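Local coordinates for pesticidal crystal protein Cry2Aa (Bacillus thuringiensis serovar kurstaki, PDB 1I5P), which kills dipteran and lepidopteran larvae by binding to their midgut epithelial cells and bringing about colloid-osmotic lysis, at residues G70-S75 against Q130-L135; S148-M153 against L185-D190; D190-A195 against A203-Y208; D210-Y215 against S260-Q265. One frame throughout, in Å; residues are numbered along the deposited sequence.

Contact 1. Residues G70-S75 against Q130-L135; sequences GKRILS and QVDNFL
Arg72 reaches across to helix 107-135 and meets Asp132 with the end of its guanidinium, both terminal nitrogens closing on the one oxygen OD1. With CG anti to the backbone N and the chain straight from there to NE, the side chain spans the distance at nearly full length. NH1 makes the shorter and straighter bond, 2.8 Å from Arg72 NH1 to Asp132 OD1 at 158°, and takes the syn lone pair of that oxygen. NH2 lies 3.1 Å from Asp132 OD1 and comes from above the carboxylate plane, at a more bent 136°. OD1 sits in the guanidinium plane, yet the two flat groups are turned 74° against each other: a fork on a single atom. Val131 lies over one face of the guanidinium, its CG1 3.7 Å from Arg72 NH2. Ser75 CB lies over the opposite face, toward the rim, so the guanidinium is held between the two. NH2 also makes a weak bond to Asn128, one turn back. Two N-H bonds on OD1 probably fix the rotation of the guanidinium, and this partly exposed charge pair joins the loop before helix 74-81 to the C-terminal end of helix 107-135 within the N-terminal helical domain.

Contact 2. Residues S148-M153 against L185-D190; sequences SSVNTM and LSFIRD
Phe187 points its ring from helix 170-193 at helix 145-160, where it meets two residues one turn apart, Val150 and Met153. Met153 lies over a face: its CG stands 4.0 Å from the centroid of the Phe187 ring and 25° off the normal, a CH-pi contact displaced toward the rim, with CG 3.6 Å from Phe187 CE1. Val150 is met by the far end of the ring. There Phe187 CZ comes to 3.4 Å from Val150 O, which lies at the ring edge near its plane, and to 3.8 Å from the methyl Val150 CG1.

Torsions set up the overlap with Met153. Its CG stands opposite the backbone N (chi1 -176°), which lays it across the ring, after which bends at chi2 and chi3 carry the sulfur and CE away from helix 170-193. Phe187 also has CG anti to its own N, which sends the ring out toward the neighbouring helix.

Further out, Phe127 of helix 107-135 meets the Phe187 ring edge-to-face, and Phe157, a turn beyond Met153, meets it with the planes at about 50°. Leu74 of helix 74-81 touches the phenylalanine as well, while Tyr208 of helix 202-232 packs on both Val150 and Phe187.

The interface across these two segments is made by carbon against carbon, apart from the carbonyl at the ring edge. Ring hydrogens carry a slight positive charge, so an oxygen in that position is probably a mildly favourable neighbour in the otherwise apolar, buried interior of the N-terminal helical bundle.

Contact 3. Residues D190-A195 against A203-Y208; sequences DVILNA and ATLRTY
Val191 meets Tyr208 with every atom of its side chain beyond CA, and the contact is easiest to follow along it. CB comes first, 3.7 Å from Tyr208 CD2. From there the side chain forks. CG1, anti to the backbone N (chi1 172°), rises over the ring: it is 4.1 Å from the centroid of the Tyr208 ring and 23° off the normal, a CH-pi contact set toward the rim. CG2 is 3.8 Å from Tyr208 CE2. All three carbons lie on the same side of the ring plane, along the CD2-CE2 bond, with CG1 nearer Tyr208 CG and CG2 nearer CE2.

Ile192, the next residue, works nearer the backbone of helix 202-232. Its CD1 approaches Tyr208 O to 3.4 Å, its CG1 lies against Tyr208 CB, and its CG2 packs at 4.0 Å on Leu205 CD1, the two side chains crossing at about a right angle. Leu205 CD1 also reaches Ala195 CB at 4.2 Å, so that one methyl bridges the last turn of helix 170-193 and Ala195, two residues beyond its end.

Asn194, the first residue to leave helical geometry, folds back to give ND2 to Asp190 O at 2.9 Å, a carbonyl that also accepts Asn194 N. ND2 bonds Lys71 O as well, tying the helix end to the 70-75 loop. Val150 of helix 145-160 touches both Val191 and Tyr208. The arrangement is an antiparallel helix pair, linked by a short connection that holds helix 195-198, as in the N-terminal helical bundle of the three-domain delta-endotoxins.

Contact 4. Residues D210-Y215 against S260-Q265; sequences DYLRNY and SLFKYQ
This is a small, buried apolar contact between a helix and a turn: Leu212 of helix 202-232 faces the loop that leaves helix 238-259 and leads to strand 267-268. Both methyls of the leucine take part, and they touch different residues. CD1 is 4.2 Å from Phe262 CB and lies at the edge of the phenylalanine ring, near its plane. CD2 turns toward the next residue and comes to 4.2 Å from Lys263 N. With CG anti to the backbone N (chi1 -173°), the leucine is directed straight at the loop, whereas Phe262 meets it mainly with CB and carries its ring onward, away from helix 202-232.

The loop contains a type I beta turn from Leu261 to Tyr264, closed by a 2.8 Å bond from Tyr264 N to Leu261 O. Phe262 and Lys263 are the two central residues of that turn, so the leucine packs against its corner. In the three-domain architecture of the delta-endotoxins, this is the place where the chain passes out of the helical bundle toward the beta-rich domains.

Other parts of the chain meet here too. The amino group of Lys263 forms salt bridges with Asp578 and Asp589, both in the C-terminal family region, and Arg213, next to Leu212, gives NH2 to the carbonyl of Asn577. Tyr633, the last residue of the chain, touches Leu212, Arg213 and Lys263, and Ile188 of helix 170-193 covers Leu212 from within the bundle.

From the N terminus, contact 1 closes the first loop, bringing the loop before helix 74-81 back to the end of helix 107-135. Contact 2 then joins helix 145-160 to helix 170-193, contact 3 closes the short link from that helix into helix 202-232, and contact 4 ties the latter to the loop after helix 238-259. The four follow in series, with no nesting or crossing; the segments of contacts 2 and 3 overlap at Asp190, which also bonds the backbone nitrogens of Ile73 and Leu74 in contact 1. Arg189 bonds Phe262 O and Tyr264 O of contact 4. All four lie in the N-terminal helical domain, contact 4 at its exit toward the beta-rich domains.

Contact 1. Residues G70-S75 against Q130-L135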
# COMPACT_ATOMS: atom_id res chain seq x y z
N GLY A 70 -22.59 0.05 0.85
CA GLY A 70 -22.03 1.01 -0.09
C GLY A 70 -22.49 0.85 -1.53
O GLY A 70 -21.67 0.74 -2.44
N LYS A 71 -23.80 0.86 -1.73
CA LYS A 71 -24.41 0.72 -3.05
C LYS A 71 -24.23 1.95 -3.93
O LYS A 71 -24.16 1.84 -5.15
CB LYS A 71 -25.91 0.43 -2.91
CG LYS A 71 -26.26 -0.89 -2.23
CD LYS A 71 -25.93 -2.07 -3.12
CE LYS A 71 -26.45 -3.38 -2.52
NZ LYS A 71 -26.30 -4.51 -3.47
N ARG A 72 -24.15 3.12 -3.31
CA ARG A 72 -24.01 4.36 -4.06
C ARG A 72 -22.79 5.15 -3.58
O ARG A 72 -22.69 5.53 -2.41
CB ARG A 72 -25.28 5.20 -3.92
CG ARG A 72 -25.37 6.36 -4.89
CD ARG A 72 -26.64 7.17 -4.65
NE ARG A 72 -26.70 8.34 -5.52
CZ ARG A 72 -27.64 9.28 -5.45
NH1 ARG A 72 -28.61 9.18 -4.55
NH2 ARG A 72 -27.62 10.30 -6.29
N ILE A 73 -21.88 5.40 -4.51
CA ILE A 73 -20.64 6.10 -4.20
C ILE A 73 -20.58 7.56 -4.66
O ILE A 73 -20.21 8.44 -3.90
CB ILE A 73 -19.42 5.38 -4.83
CG1 ILE A 73 -19.27 3.97 -4.24
CG2 ILE A 73 -18.15 6.18 -4.59
CD1 ILE A 73 -18.22 3.12 -4.96
N LEU A 74 -20.94 7.79 -5.92
CA LEU A 74 -20.84 9.12 -6.53
C LEU A 74 -21.33 10.33 -5.75
O LEU A 74 -20.64 11.35 -5.71
CB LEU A 74 -21.49 9.12 -7.91
CG LEU A 74 -21.00 10.27 -8.81
CD1 LEU A 74 -19.51 10.06 -9.10
CD2 LEU A 74 -21.79 10.33 -10.10
N SER A 75 -22.49 10.25 -5.11
CA SER A 75 -23.00 11.40 -4.37
C SER A 75 -22.10 11.81 -3.20
O SER A 75 -21.78 12.98 -3.05
CB SER A 75 -24.41 11.13 -3.86
OG SER A 75 -24.92 12.30 -3.24
N GLN A 130 -30.51 15.01 -10.15
CA GLN A 130 -31.54 14.49 -11.03
C GLN A 130 -32.02 13.13 -10.53
O GLN A 130 -33.21 12.83 -10.54
CB GLN A 130 -31.01 14.37 -12.46
CG GLN A 130 -31.14 15.65 -13.27
CD GLN A 130 -30.20 15.70 -14.46
OE1 GLN A 130 -29.76 14.67 -14.97
NE2 GLN A 130 -29.90 16.91 -14.92
N VAL A 131 -31.08 12.32 -10.07
CA VAL A 131 -31.41 11.01 -9.54
C VAL A 131 -32.30 11.19 -8.31
O VAL A 131 -33.38 10.60 -8.23
CB VAL A 131 -30.14 10.22 -9.12
CG1 VAL A 131 -30.52 9.04 -8.24
CG2 VAL A 131 -29.41 9.73 -10.36
N ASP A 132 -31.83 12.00 -7.37
CA ASP A 132 -32.57 12.25 -6.13
C ASP A 132 -33.94 12.86 -6.40
O ASP A 132 -34.95 12.42 -5.85
CB ASP A 132 -31.76 13.17 -5.21
CG ASP A 132 -30.44 12.57 -4.78
OD1 ASP A 132 -30.26 11.35 -4.96
OD2 ASP A 132 -29.58 13.32 -4.26
N ASN A 133 -33.96 13.89 -7.24
CA ASN A 133 -35.20 14.57 -7.57
C ASN A 133 -36.19 13.58 -8.17
O ASN A 133 -37.38 13.61 -7.85
CB ASN A 133 -34.92 15.70 -8.56
CG ASN A 133 -36.12 16.60 -8.76
OD1 ASN A 133 -36.55 16.82 -9.89
ND2 ASN A 133 -36.66 17.12 -7.67
N PHE A 134 -35.69 12.70 -9.03
CA PHE A 134 -36.53 11.70 -9.67
C PHE A 134 -37.16 10.76 -8.65
O PHE A 134 -38.36 10.48 -8.71
CB PHE A 134 -35.70 10.87 -10.66
CG PHE A 134 -36.45 9.71 -11.26
CD1 PHE A 134 -37.28 9.89 -12.36
CD2 PHE A 134 -36.35 8.44 -10.70
CE1 PHE A 134 -37.99 8.83 -12.90
CE2 PHE A 134 -37.06 7.36 -11.24
CZ PHE A 134 -37.88 7.56 -12.34
N LEU A 135 -36.35 10.27 -7.71
CA LEU A 135 -36.83 9.35 -6.69
C LEU A 135 -37.74 10.04 -5.68
O LEU A 135 -38.58 9.39 -5.06
CB LEU A 135 -35.65 8.71 -5.96
CG LEU A 135 -34.75 7.78 -6.79
CD1 LEU A 135 -33.66 7.19 -5.90
CD2 LEU A 135 -35.59 6.67 -7.41

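Contact 2. Residues S148-M153 against L185-D190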
# COMPACT_ATOMS: atom_id res chain seq x y z
N SER A 148 -31.88 8.62 -18.93
CA SER A 148 -31.50 9.76 -19.76
C SER A 148 -30.37 10.56 -19.10
O SER A 148 -29.49 11.07 -19.78
CB SER A 148 -32.71 10.66 -19.99
OG SER A 148 -32.32 11.90 -20.55
N SER A 149 -30.42 10.67 -17.78
CA SER A 149 -29.40 11.40 -17.04
C SER A 149 -28.12 10.58 -17.03
O SER A 149 -27.02 11.14 -17.01
CB SER A 149 -29.87 11.65 -15.60
OG SER A 149 -31.05 12.43 -15.57
N VAL A 150 -28.27 9.26 -17.04
CA VAL A 150 -27.13 8.36 -17.04
C VAL A 150 -26.39 8.48 -18.37
O VAL A 150 -25.17 8.60 -18.39
CB VAL A 150 -27.59 6.89 -16.84
CG1 VAL A 150 -26.45 5.92 -17.14
CG2 VAL A 150 -28.07 6.70 -15.40
N ASN A 151 -27.13 8.45 -19.47
CA ASN A 151 -26.53 8.57 -20.80
C ASN A 151 -25.80 9.89 -20.99
O ASN A 151 -24.75 9.95 -21.63
CB ASN A 151 -27.60 8.41 -21.88
CG ASN A 151 -28.12 7.00 -21.99
OD1 ASN A 151 -27.61 6.09 -21.34
ND2 ASN A 151 -29.12 6.80 -22.83
N THR A 152 -26.36 10.96 -20.44
CA THR A 152 -25.75 12.28 -20.56
C THR A 152 -24.47 12.37 -19.72
O THR A 152 -23.43 12.83 -20.20
CB THR A 152 -26.74 13.37 -20.10
OG1 THR A 152 -27.94 13.28 -20.86
CG2 THR A 152 -26.13 14.76 -20.30
N MET A 153 -24.56 11.93 -18.47
CA MET A 153 -23.42 11.96 -17.56
C MET A 153 -22.27 11.12 -18.11
O MET A 153 -21.11 11.54 -18.07
CB MET A 153 -23.84 11.43 -16.19
CG MET A 153 -22.75 11.50 -15.12
SD MET A 153 -22.27 13.18 -14.68
CE MET A 153 -20.74 13.38 -15.58
N LEU A 185 -15.69 5.76 -12.76
CA LEU A 185 -15.85 4.36 -12.41
C LEU A 185 -16.86 4.17 -11.28
O LEU A 185 -17.61 3.19 -11.27
CB LEU A 185 -14.50 3.75 -12.02
CG LEU A 185 -13.52 3.56 -13.18
CD1 LEU A 185 -12.20 3.00 -12.67
CD2 LEU A 185 -14.12 2.62 -14.22
N SER A 186 -16.89 5.13 -10.35
CA SER A 186 -17.83 5.08 -9.24
C SER A 186 -19.24 5.24 -9.80
O SER A 186 -20.18 4.58 -9.34
CB SER A 186 -17.55 6.22 -8.25
OG SER A 186 -16.29 6.03 -7.60
N PHE A 187 -19.36 6.12 -10.79
CA PHE A 187 -20.61 6.41 -11.48
C PHE A 187 -21.14 5.13 -12.14
O PHE A 187 -22.30 4.77 -11.97
CB PHE A 187 -20.37 7.49 -12.55
CG PHE A 187 -21.41 7.52 -13.64
CD1 PHE A 187 -22.68 8.03 -13.40
CD2 PHE A 187 -21.11 7.03 -14.91
CE1 PHE A 187 -23.65 8.05 -14.41
CE2 PHE A 187 -22.07 7.05 -15.93
CZ PHE A 187 -23.35 7.56 -15.67
N ILE A 188 -20.26 4.47 -12.88
CA ILE A 188 -20.62 3.23 -13.56
C ILE A 188 -21.08 2.17 -12.56
O ILE A 188 -22.10 1.51 -12.76
CB ILE A 188 -19.43 2.70 -14.38
CG1 ILE A 188 -19.14 3.68 -15.52
CG2 ILE A 188 -19.72 1.29 -14.90
CD1 ILE A 188 -17.81 3.44 -16.25
N ARG A 189 -20.34 2.02 -11.47
CA ARG A 189 -20.69 1.05 -10.44
C ARG A 189 -22.05 1.40 -9.84
O ARG A 189 -22.84 0.51 -9.53
CB ARG A 189 -19.63 1.03 -9.33
CG ARG A 189 -19.79 -0.10 -8.32
CD ARG A 189 -18.77 0.04 -7.20
NE ARG A 189 -18.71 -1.13 -6.32
CZ ARG A 189 -19.18 -1.16 -5.08
NH1 ARG A 189 -19.76 -0.09 -4.55
NH2 ARG A 189 -19.04 -2.26 -4.34
N ASP A 190 -22.32 2.69 -9.67
CA ASP A 190 -23.59 3.13 -9.11
C ASP A 190 -24.76 2.69 -9.99
O ASP A 190 -25.76 2.19 -9.49
CB ASP A 190 -23.62 4.66 -8.95
CG ASP A 190 -22.86 5.14 -7.72
OD1 ASP A 190 -22.41 4.30 -6.92
OD2 ASP A 190 -22.74 6.37 -7.55

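Contact 3. Residues D190-A195 against A203-Y208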
# COMPACT_ATOMS: atom_id res chain seq x y z
N ASP A 190 -22.32 2.69 -9.67
CA ASP A 190 -23.59 3.13 -9.11
C ASP A 190 -24.76 2.69 -9.99
O ASP A 190 -25.76 2.19 -9.49
CB ASP A 190 -23.62 4.66 -8.95
CG ASP A 190 -22.86 5.14 -7.72
OD1 ASP A 190 -22.41 4.30 -6.92
OD2 ASP A 190 -22.74 6.37 -7.55
N VAL A 191 -24.62 2.88 -11.30
CA VAL A 191 -25.68 2.49 -12.22
C VAL A 191 -25.98 1.00 -12.07
O VAL A 191 -27.14 0.59 -12.04
CB VAL A 191 -25.26 2.75 -13.69
CG1 VAL A 191 -26.30 2.16 -14.64
CG2 VAL A 191 -25.12 4.25 -13.92
N ILE A 192 -24.92 0.20 -11.96
CA ILE A 192 -25.05 -1.24 -11.82
C ILE A 192 -25.76 -1.67 -10.53
O ILE A 192 -26.75 -2.40 -10.57
CB ILE A 192 -23.66 -1.92 -11.84
CG1 ILE A 192 -22.99 -1.68 -13.20
CG2 ILE A 192 -23.80 -3.41 -11.55
CD1 ILE A 192 -21.55 -2.14 -13.28
N LEU A 193 -25.24 -1.21 -9.39
CA LEU A 193 -25.79 -1.58 -8.09
C LEU A 193 -27.14 -0.96 -7.73
O LEU A 193 -27.81 -1.42 -6.80
CB LEU A 193 -24.77 -1.26 -6.99
CG LEU A 193 -23.45 -2.05 -7.10
CD1 LEU A 193 -22.48 -1.61 -6.01
CD2 LEU A 193 -23.74 -3.54 -7.01
N ASN A 194 -27.54 0.06 -8.48
CA ASN A 194 -28.82 0.73 -8.24
C ASN A 194 -29.73 0.59 -9.45
O ASN A 194 -30.71 1.33 -9.59
CB ASN A 194 -28.57 2.21 -7.95
CG ASN A 194 -27.82 2.42 -6.65
OD1 ASN A 194 -28.43 2.44 -5.58
ND2 ASN A 194 -26.50 2.56 -6.73
N ALA A 195 -29.41 -0.36 -10.32
CA ALA A 195 -30.16 -0.61 -11.55
C ALA A 195 -31.68 -0.68 -11.35
O ALA A 195 -32.42 0.11 -11.93
CB ALA A 195 -29.66 -1.88 -12.21
N ALA A 203 -30.83 -4.16 -20.74
CA ALA A 203 -29.84 -3.90 -21.78
C ALA A 203 -28.80 -2.89 -21.31
O ALA A 203 -27.61 -3.04 -21.58
CB ALA A 203 -30.54 -3.38 -23.04
N THR A 204 -29.26 -1.86 -20.62
CA THR A 204 -28.35 -0.84 -20.11
C THR A 204 -27.46 -1.43 -19.02
O THR A 204 -26.27 -1.14 -18.95
CB THR A 204 -29.14 0.35 -19.53
OG1 THR A 204 -29.85 1.00 -20.58
CG2 THR A 204 -28.20 1.33 -18.86
N LEU A 205 -28.05 -2.27 -18.18
CA LEU A 205 -27.32 -2.91 -17.10
C LEU A 205 -26.16 -3.73 -17.64
O LEU A 205 -25.02 -3.59 -17.19
CB LEU A 205 -28.25 -3.81 -16.28
CG LEU A 205 -27.57 -4.71 -15.24
CD1 LEU A 205 -26.66 -3.89 -14.34
CD2 LEU A 205 -28.65 -5.42 -14.42
N ARG A 206 -26.45 -4.58 -18.62
CA ARG A 206 -25.42 -5.41 -19.21
C ARG A 206 -24.30 -4.55 -19.80
O ARG A 206 -23.12 -4.86 -19.65
CB ARG A 206 -26.01 -6.30 -20.29
CG ARG A 206 -24.97 -7.22 -20.92
CD ARG A 206 -24.39 -8.18 -19.89
NE ARG A 206 -22.93 -8.24 -19.96
CZ ARG A 206 -22.18 -9.09 -19.26
NH1 ARG A 206 -22.75 -9.97 -18.45
NH2 ARG A 206 -20.86 -9.06 -19.38
N THR A 207 -24.68 -3.47 -20.48
CA THR A 207 -23.70 -2.58 -21.08
C THR A 207 -22.81 -1.96 -20.00
O THR A 207 -21.59 -1.92 -20.15
CB THR A 207 -24.39 -1.45 -21.88
OG1 THR A 207 -25.08 -2.02 -23.00
CG2 THR A 207 -23.36 -0.44 -22.39
N TYR A 208 -23.40 -1.50 -18.91
CA TYR A 208 -22.62 -0.90 -17.84
C TYR A 208 -21.72 -1.88 -17.10
O TYR A 208 -20.72 -1.48 -16.52
CB TYR A 208 -23.52 -0.14 -16.86
CG TYR A 208 -23.72 1.29 -17.30
CD1 TYR A 208 -24.46 1.58 -18.45
CD2 TYR A 208 -23.06 2.34 -16.66
CE1 TYR A 208 -24.54 2.87 -18.95
CE2 TYR A 208 -23.13 3.65 -17.16
CZ TYR A 208 -23.86 3.90 -18.30
OH TYR A 208 -23.89 5.17 -18.83

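Contact 4. Residues D210-Y215 against S260-Q265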
# COMPACT_ATOMS: atom_id res chain seq x y z
N ASP A 210 -20.03 -4.11 -18.62
CA ASP A 210 -18.86 -4.12 -19.50
C ASP A 210 -18.09 -2.82 -19.34
O ASP A 210 -16.86 -2.80 -19.43
CB ASP A 210 -19.26 -4.30 -20.97
CG ASP A 210 -19.73 -5.70 -21.28
OD1 ASP A 210 -19.41 -6.63 -20.51
OD2 ASP A 210 -20.42 -5.88 -22.31
N TYR A 211 -18.82 -1.73 -19.12
CA TYR A 211 -18.18 -0.43 -18.92
C TYR A 211 -17.24 -0.48 -17.72
O TYR A 211 -16.09 -0.05 -17.80
CB TYR A 211 -19.24 0.66 -18.69
CG TYR A 211 -19.87 1.23 -19.95
CD1 TYR A 211 -20.87 2.20 -19.87
CD2 TYR A 211 -19.45 0.82 -21.22
CE1 TYR A 211 -21.44 2.75 -21.01
CE2 TYR A 211 -20.02 1.37 -22.37
CZ TYR A 211 -21.00 2.34 -22.26
OH TYR A 211 -21.55 2.91 -23.38
N LEU A 212 -17.73 -1.00 -16.60
CA LEU A 212 -16.92 -1.07 -15.39
C LEU A 212 -15.62 -1.82 -15.67
O LEU A 212 -14.54 -1.38 -15.29
CB LEU A 212 -17.69 -1.77 -14.26
CG LEU A 212 -16.97 -1.76 -12.90
CD1 LEU A 212 -16.74 -0.32 -12.46
CD2 LEU A 212 -17.81 -2.50 -11.86
N ARG A 213 -15.73 -2.96 -16.34
CA ARG A 213 -14.54 -3.74 -16.65
C ARG A 213 -13.64 -3.04 -17.66
O ARG A 213 -12.45 -2.84 -17.41
CB ARG A 213 -14.92 -5.12 -17.21
CG ARG A 213 -13.70 -5.96 -17.58
CD ARG A 213 -14.02 -6.97 -18.68
NE ARG A 213 -12.88 -7.83 -19.02
CZ ARG A 213 -11.94 -7.54 -19.93
NH1 ARG A 213 -11.98 -6.41 -20.61
NH2 ARG A 213 -10.97 -8.41 -20.15
N ASN A 214 -14.21 -2.66 -18.81
CA ASN A 214 -13.42 -2.02 -19.86
C ASN A 214 -12.79 -0.69 -19.49
O ASN A 214 -11.64 -0.44 -19.84
CB ASN A 214 -14.27 -1.85 -21.13
CG ASN A 214 -14.68 -3.18 -21.73
OD1 ASN A 214 -14.07 -4.22 -21.46
ND2 ASN A 214 -15.71 -3.16 -22.57
N TYR A 215 -13.51 0.15 -18.77
CA TYR A 215 -12.93 1.43 -18.38
C TYR A 215 -11.91 1.23 -17.26
O TYR A 215 -10.91 1.95 -17.20
CB TYR A 215 -14.03 2.42 -17.99
CG TYR A 215 -14.73 3.00 -19.20
CD1 TYR A 215 -16.02 2.59 -19.55
CD2 TYR A 215 -14.08 3.91 -20.04
CE1 TYR A 215 -16.64 3.08 -20.70
CE2 TYR A 215 -14.69 4.41 -21.19
CZ TYR A 215 -15.97 3.99 -21.52
OH TYR A 215 -16.58 4.48 -22.65
N SER A 260 -10.27 -2.26 -9.64
CA SER A 260 -10.46 -3.65 -10.05
C SER A 260 -11.16 -4.46 -8.97
O SER A 260 -11.34 -5.67 -9.12
CB SER A 260 -9.11 -4.29 -10.43
OG SER A 260 -8.20 -4.26 -9.35
N LEU A 261 -11.55 -3.80 -7.88
CA LEU A 261 -12.27 -4.47 -6.80
C LEU A 261 -13.69 -3.92 -6.71
O LEU A 261 -14.50 -4.39 -5.92
CB LEU A 261 -11.55 -4.29 -5.46
CG LEU A 261 -10.21 -5.04 -5.34
CD1 LEU A 261 -9.59 -4.76 -3.98
CD2 LEU A 261 -10.42 -6.54 -5.56
N PHE A 262 -14.00 -2.91 -7.52
CA PHE A 262 -15.34 -2.32 -7.54
C PHE A 262 -16.35 -3.40 -7.92
O PHE A 262 -17.53 -3.32 -7.57
CB PHE A 262 -15.43 -1.18 -8.55
CG PHE A 262 -15.06 0.18 -8.01
CD1 PHE A 262 -15.23 1.32 -8.79
CD2 PHE A 262 -14.57 0.34 -6.71
CE1 PHE A 262 -14.93 2.59 -8.30
CE2 PHE A 262 -14.27 1.60 -6.21
CZ PHE A 262 -14.45 2.73 -7.00
N LYS A 263 -15.87 -4.41 -8.64
CA LYS A 263 -16.72 -5.52 -9.08
C LYS A 263 -17.19 -6.36 -7.89
O LYS A 263 -18.05 -7.23 -8.04
CB LYS A 263 -15.94 -6.42 -10.06
CG LYS A 263 -14.89 -7.29 -9.36
CD LYS A 263 -13.70 -7.68 -10.24
CE LYS A 263 -13.96 -8.87 -11.15
NZ LYS A 263 -12.67 -9.44 -11.62
N TYR A 264 -16.63 -6.10 -6.71
CA TYR A 264 -17.02 -6.83 -5.51
C TYR A 264 -17.77 -5.97 -4.51
O TYR A 264 -17.65 -4.74 -4.50
CB TYR A 264 -15.78 -7.41 -4.81
CG TYR A 264 -15.08 -8.51 -5.58
CD1 TYR A 264 -13.85 -8.28 -6.19
CD2 TYR A 264 -15.66 -9.77 -5.73
CE1 TYR A 264 -13.21 -9.27 -6.94
CE2 TYR A 264 -15.04 -10.77 -6.48
CZ TYR A 264 -13.82 -10.51 -7.08
OH TYR A 264 -13.24 -11.48 -7.86
N GLN A 265 -18.57 -6.62 -3.66
CA GLN A 265 -19.32 -5.93 -2.62
C GLN A 265 -19.04 -6.65 -1.31
O GLN A 265 -18.88 -7.87 -1.29
CB GLN A 265 -20.83 -5.98 -2.89
CG GLN A 265 -21.29 -5.14 -4.07
CD GLN A 265 -22.78 -5.26 -4.28
OE1 GLN A 265 -23.57 -4.47 -3.74
NE2 GLN A 265 -23.19 -6.25 -5.07